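AmbC (PDB 5O15) probably catalyses both the dehydration of a polyketide intermediate and its cyclisation to an oxygen heterocycle during ambruticin biosynthesis. Local coordinates at residues W47-P60 and E167-G179. Sequence-based numbering, arbitrary orientation.
Sequences WVLDHVVLGTVILP and EALDAWVGPAFRG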
loop_
_atom_site.group_PDB
_atom_site.type_symbol
_atom_site.label_atom_id
_atom_site.label_comp_id
_atom_site.label_asym_id
_atom_site.label_seq_id
_atom_site.Cartn_x
_atom_site.Cartn_y
_atom_site.Cartn_z
ATOM N N TRP A 47 10.623 -1.449 11.159
ATOM C CA TRP A 47 9.702 -2.360 10.496
ATOM C C TRP A 47 9.781 -2.303 8.974
ATOM O O TRP A 47 9.498 -3.315 8.321
ATOM C CB TRP A 47 8.264 -2.142 10.955
ATOM C CG TRP A 47 7.685 -0.784 10.647
ATOM C CD1 TRP A 47 7.739 0.338 11.427
ATOM C CD2 TRP A 47 6.937 -0.411 9.480
ATOM N NE1 TRP A 47 7.087 1.384 10.809
ATOM C CE2 TRP A 47 6.576 0.940 9.623
ATOM C CE3 TRP A 47 6.521 -1.098 8.341
ATOM C CZ2 TRP A 47 5.836 1.599 8.684
ATOM C CZ3 TRP A 47 5.790 -0.411 7.396
ATOM C CH2 TRP A 47 5.466 0.918 7.579
ATOM N N VAL A 48 10.107 -1.134 8.374
ATOM C CA VAL A 48 10.098 -1.083 6.917
ATOM C C VAL A 48 11.143 -2.021 6.340
ATOM O O VAL A 48 11.015 -2.467 5.197
ATOM C CB VAL A 48 10.279 0.357 6.375
ATOM C CG1 VAL A 48 9.150 1.227 6.855
ATOM C CG2 VAL A 48 11.629 0.962 6.741
ATOM N N LEU A 49 12.213 -2.292 7.097
ATOM C CA LEU A 49 13.282 -3.173 6.636
ATOM C C LEU A 49 12.844 -4.620 6.523
ATOM O O LEU A 49 13.577 -5.435 5.947
ATOM C CB LEU A 49 14.505 -3.050 7.551
ATOM C CG LEU A 49 15.136 -1.655 7.617
ATOM C CD1 LEU A 49 16.245 -1.629 8.689
ATOM C CD2 LEU A 49 15.642 -1.254 6.240
ATOM N N ASP A 50 11.694 -4.983 7.106
ATOM C CA ASP A 50 11.167 -6.317 6.904
ATOM C C ASP A 50 10.590 -6.504 5.512
ATOM O O ASP A 50 10.277 -7.655 5.136
ATOM C CB ASP A 50 10.063 -6.595 7.924
ATOM C CG ASP A 50 10.567 -6.809 9.350
ATOM O OD1 ASP A 50 11.790 -6.862 9.558
ATOM O OD2 ASP A 50 9.699 -6.931 10.248
ATOM N N HIS A 51 10.484 -5.428 4.713
ATOM C CA HIS A 51 9.915 -5.532 3.372
ATOM C C HIS A 51 11.016 -5.856 2.373
ATOM O O HIS A 51 11.504 -5.019 1.606
ATOM C CB HIS A 51 9.168 -4.262 2.970
ATOM C CG HIS A 51 8.336 -4.465 1.751
ATOM N ND1 HIS A 51 8.654 -3.875 0.549
ATOM C CD2 HIS A 51 7.221 -5.189 1.522
ATOM C CE1 HIS A 51 7.764 -4.219 -0.364
ATOM N NE2 HIS A 51 6.882 -5.031 0.201
ATOM N N VAL A 52 11.392 -7.139 2.376
ATOM C CA VAL A 52 12.415 -7.674 1.493
ATOM C C VAL A 52 11.719 -8.311 0.305
ATOM O O VAL A 52 10.952 -9.272 0.479
ATOM C CB VAL A 52 13.320 -8.678 2.220
ATOM C CG1 VAL A 52 14.418 -9.161 1.284
ATOM C CG2 VAL A 52 13.898 -8.057 3.499
ATOM N N VAL A 53 11.981 -7.774 -0.900
ATOM C CA VAL A 53 11.315 -8.212 -2.115
ATOM C C VAL A 53 12.334 -8.978 -2.949
ATOM O O VAL A 53 13.232 -8.396 -3.566
ATOM C CB VAL A 53 10.748 -7.030 -2.894
ATOM C CG1 VAL A 53 10.085 -7.535 -4.122
ATOM C CG2 VAL A 53 9.770 -6.251 -2.018
ATOM N N LEU A 54 12.245 -10.314 -2.895
ATOM C CA LEU A 54 13.132 -11.181 -3.678
ATOM C C LEU A 54 14.601 -10.844 -3.428
ATOM O O LEU A 54 15.432 -10.878 -4.335
ATOM C CB LEU A 54 12.801 -11.154 -5.176
ATOM C CG LEU A 54 11.366 -11.478 -5.593
ATOM C CD1 LEU A 54 11.171 -11.320 -7.093
ATOM C CD2 LEU A 54 10.952 -12.896 -5.108
ATOM N N GLY A 55 14.920 -10.491 -2.189
ATOM C CA GLY A 55 16.270 -10.173 -1.779
ATOM C C GLY A 55 16.596 -8.686 -1.716
ATOM O O GLY A 55 17.655 -8.332 -1.184
ATOM N N THR A 56 15.733 -7.804 -2.229
ATOM C CA THR A 56 16.009 -6.373 -2.284
ATOM C C THR A 56 15.126 -5.640 -1.292
ATOM O O THR A 56 13.902 -5.783 -1.310
ATOM C CB THR A 56 15.773 -5.871 -3.705
ATOM O OG1 THR A 56 16.734 -6.497 -4.571
ATOM C CG2 THR A 56 15.931 -4.334 -3.806
ATOM N N VAL A 57 15.740 -4.790 -0.476
ATOM C CA VAL A 57 15.016 -4.137 0.610
ATOM C C VAL A 57 14.488 -2.806 0.083
ATOM O O VAL A 57 15.265 -1.882 -0.183
ATOM C CB VAL A 57 15.920 -3.931 1.829
ATOM C CG1 VAL A 57 15.090 -3.414 2.972
ATOM C CG2 VAL A 57 16.663 -5.229 2.197
ATOM N N ILE A 58 13.178 -2.704 -0.081
ATOM C CA ILE A 58 12.561 -1.503 -0.635
ATOM C C ILE A 58 11.333 -1.154 0.191
ATOM O O ILE A 58 10.683 -2.021 0.782
ATOM C CB ILE A 58 12.164 -1.656 -2.118
ATOM C CG1 ILE A 58 11.189 -2.824 -2.320
ATOM C CG2 ILE A 58 13.405 -1.724 -2.980
ATOM C CD1 ILE A 58 10.704 -2.961 -3.761
ATOM N N LEU A 59 11.001 0.128 0.223
ATOM C CA LEU A 59 9.800 0.557 0.908
ATOM C C LEU A 59 8.593 -0.108 0.242
ATOM O O LEU A 59 8.546 -0.200 -0.978
ATOM C CB LEU A 59 9.708 2.086 0.832
ATOM C CG LEU A 59 8.696 2.755 1.778
ATOM C CD1 LEU A 59 9.078 2.633 3.267
ATOM C CD2 LEU A 59 8.470 4.174 1.385
ATOM N N PRO A 60 7.611 -0.605 0.995
ATOM C CA PRO A 60 6.408 -1.122 0.325
ATOM C C PRO A 60 5.702 -0.037 -0.467
ATOM O O PRO A 60 5.585 1.097 -0.013
ATOM C CB PRO A 60 5.529 -1.613 1.480
ATOM C CG PRO A 60 5.990 -0.847 2.645
ATOM C CD PRO A 60 7.474 -0.649 2.453
ATOM N N GLU A 167 7.228 -19.285 -1.654
ATOM C CA GLU A 167 8.647 -18.934 -1.635
ATOM C C GLU A 167 8.855 -17.430 -1.741
ATOM O O GLU A 167 9.654 -16.860 -1.006
ATOM C CB GLU A 167 9.360 -19.653 -2.768
ATOM C CG GLU A 167 10.853 -19.452 -2.825
ATOM C CD GLU A 167 11.661 -20.283 -1.844
ATOM O OE1 GLU A 167 11.138 -21.274 -1.281
ATOM O OE2 GLU A 167 12.832 -19.952 -1.650
ATOM N N ALA A 168 8.149 -16.774 -2.671
ATOM C CA ALA A 168 8.394 -15.356 -2.944
ATOM C C ALA A 168 8.113 -14.477 -1.737
ATOM O O ALA A 168 8.636 -13.353 -1.679
ATOM C CB ALA A 168 7.583 -14.912 -4.170
ATOM N N LEU A 169 7.271 -14.914 -0.797
ATOM C CA LEU A 169 7.045 -14.194 0.447
ATOM C C LEU A 169 7.916 -14.753 1.567
ATOM O O LEU A 169 8.726 -14.063 2.176
ATOM C CB LEU A 169 5.575 -14.247 0.848
ATOM C CG LEU A 169 4.628 -13.529 -0.105
ATOM C CD1 LEU A 169 3.224 -13.723 0.360
ATOM C CD2 LEU A 169 4.938 -12.015 -0.177
ATOM N N ASP A 170 7.734 -16.047 1.859
ATOM C CA ASP A 170 8.254 -16.669 3.070
ATOM C C ASP A 170 9.766 -16.774 3.069
ATOM O O ASP A 170 10.361 -16.857 4.149
ATOM C CB ASP A 170 7.558 -18.018 3.305
ATOM C CG ASP A 170 6.121 -17.830 3.644
ATOM O OD1 ASP A 170 5.843 -17.027 4.556
ATOM O OD2 ASP A 170 5.235 -18.430 3.007
ATOM N N ALA A 171 10.416 -16.842 1.917
ATOM C CA ALA A 171 11.870 -16.869 1.920
ATOM C C ALA A 171 12.487 -15.548 2.328
ATOM O O ALA A 171 13.684 -15.503 2.621
ATOM C CB ALA A 171 12.402 -17.285 0.558
ATOM N N TRP A 172 11.699 -14.458 2.316
ATOM C CA TRP A 172 12.285 -13.128 2.308
ATOM C C TRP A 172 11.801 -12.212 3.420
ATOM O O TRP A 172 12.605 -11.502 4.018
ATOM C CB TRP A 172 12.000 -12.477 0.957
ATOM C CG TRP A 172 12.577 -13.193 -0.210
ATOM C CD1 TRP A 172 11.888 -13.818 -1.186
ATOM C CD2 TRP A 172 13.959 -13.383 -0.500
ATOM N NE1 TRP A 172 12.749 -14.372 -2.092
ATOM C CE2 TRP A 172 14.031 -14.109 -1.698
ATOM C CE3 TRP A 172 15.146 -12.991 0.127
ATOM C CZ2 TRP A 172 15.243 -14.431 -2.308
ATOM C CZ3 TRP A 172 16.358 -13.327 -0.474
ATOM C CH2 TRP A 172 16.385 -14.040 -1.677
ATOM N N VAL A 173 10.494 -12.091 3.618
ATOM C CA VAL A 173 10.015 -10.960 4.394
ATOM C C VAL A 173 10.193 -11.214 5.884
ATOM O O VAL A 173 10.278 -12.354 6.373
ATOM C CB VAL A 173 8.564 -10.612 4.078
ATOM C CG1 VAL A 173 8.357 -10.382 2.620
ATOM C CG2 VAL A 173 7.600 -11.614 4.597
ATOM N N GLY A 174 10.272 -10.117 6.620
ATOM C CA GLY A 174 10.332 -10.153 8.050
ATOM C C GLY A 174 8.970 -10.049 8.692
ATOM O O GLY A 174 7.932 -9.964 8.024
ATOM N N PRO A 175 8.949 -10.085 10.031
ATOM C CA PRO A 175 7.674 -10.246 10.751
ATOM C C PRO A 175 6.627 -9.179 10.483
ATOM O O PRO A 175 5.433 -9.464 10.540
ATOM C CB PRO A 175 8.119 -10.201 12.220
ATOM C CG PRO A 175 9.514 -10.606 12.220
ATOM C CD PRO A 175 10.114 -10.207 10.931
ATOM N N ALA A 176 7.020 -7.934 10.199
ATOM C CA ALA A 176 6.016 -6.887 10.000
ATOM C C ALA A 176 5.156 -7.153 8.772
ATOM O O ALA A 176 4.051 -6.607 8.669
ATOM C CB ALA A 176 6.671 -5.511 9.873
ATOM N N PHE A 177 5.637 -7.976 7.842
ATOM C CA PHE A 177 4.958 -8.266 6.582
ATOM C C PHE A 177 4.397 -9.677 6.561
ATOM O O PHE A 177 4.267 -10.282 5.495
ATOM C CB PHE A 177 5.835 -7.909 5.381
ATOM C CG PHE A 177 6.025 -6.445 5.305
ATOM C CD1 PHE A 177 5.106 -5.642 4.654
ATOM C CD2 PHE A 177 7.062 -5.823 5.978
ATOM C CE1 PHE A 177 5.242 -4.257 4.652
ATOM C CE2 PHE A 177 7.187 -4.461 6.006
ATOM C CZ PHE A 177 6.289 -3.687 5.318
ATOM N N ARG A 178 3.982 -10.154 7.734
ATOM C CA ARG A 178 3.175 -11.368 7.874
ATOM C C ARG A 178 1.915 -10.951 8.618
ATOM O O ARG A 178 1.798 -11.178 9.824
ATOM C CB ARG A 178 3.940 -12.488 8.596
ATOM C CG ARG A 178 4.901 -13.220 7.682
ATOM C CD ARG A 178 5.528 -14.484 8.329
ATOM N NE ARG A 178 6.681 -14.099 9.102
ATOM C CZ ARG A 178 7.880 -13.833 8.588
ATOM N NH1 ARG A 178 8.065 -13.892 7.280
ATOM N NH2 ARG A 178 8.894 -13.483 9.381
ATOM N N GLY A 179 0.996 -10.287 7.907
ATOM C CA GLY A 179 -0.126 -9.647 8.548
ATOM C C GLY A 179 -1.463 -10.275 8.271
ATOM O O GLY A 179 -2.488 -9.626 8.525
HETATM O O HOH W 1 9.806 -10.897 -1.493
#
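Asp50 accepts two backbone N-H groups of 167-179: its carbonyl O takes Gly174 N in the carbonyl plane at 2.9 Å, nearly straight at 174°, and its carboxylate OD2 receives Ala176 N on the anti side, somewhat out of the carboxylate plane. Glycine suits position 174, where a CB would collide with Asp50 OD1.

His51 sends CB over one face of Phe177, 3.9 Å from the ring centroid, and its imidazole tilts edge-to-face against the ring, planes at 56°, CD2 nearest Phe177 CD1 and CE1; CG anti to the backbone N (chi1 -167°) also lets ND1 donate to Ile58 O. Phe177 CZ meets the Trp47 indole edge at CZ3 and packs against Pro60 CG. His51 to Pro60 forms the HxxxGxxxxP dehydratase signature, its histidine probably catalytic; the contact joins both halves of the double hotdog fold, and Phe177 touches Asp215 and Gln219 of helix 211-225. A leucine at Phe177 would probably leave the imidazole without an aromatic face and open a gap beside Trp47 and Pro60.

At the type I' turn 53-56, Trp172 spreads one indole face over Leu54 CA and Gly55 CA. Gly55 suits the third position, where a CB would jam against the preceding carbonyl O.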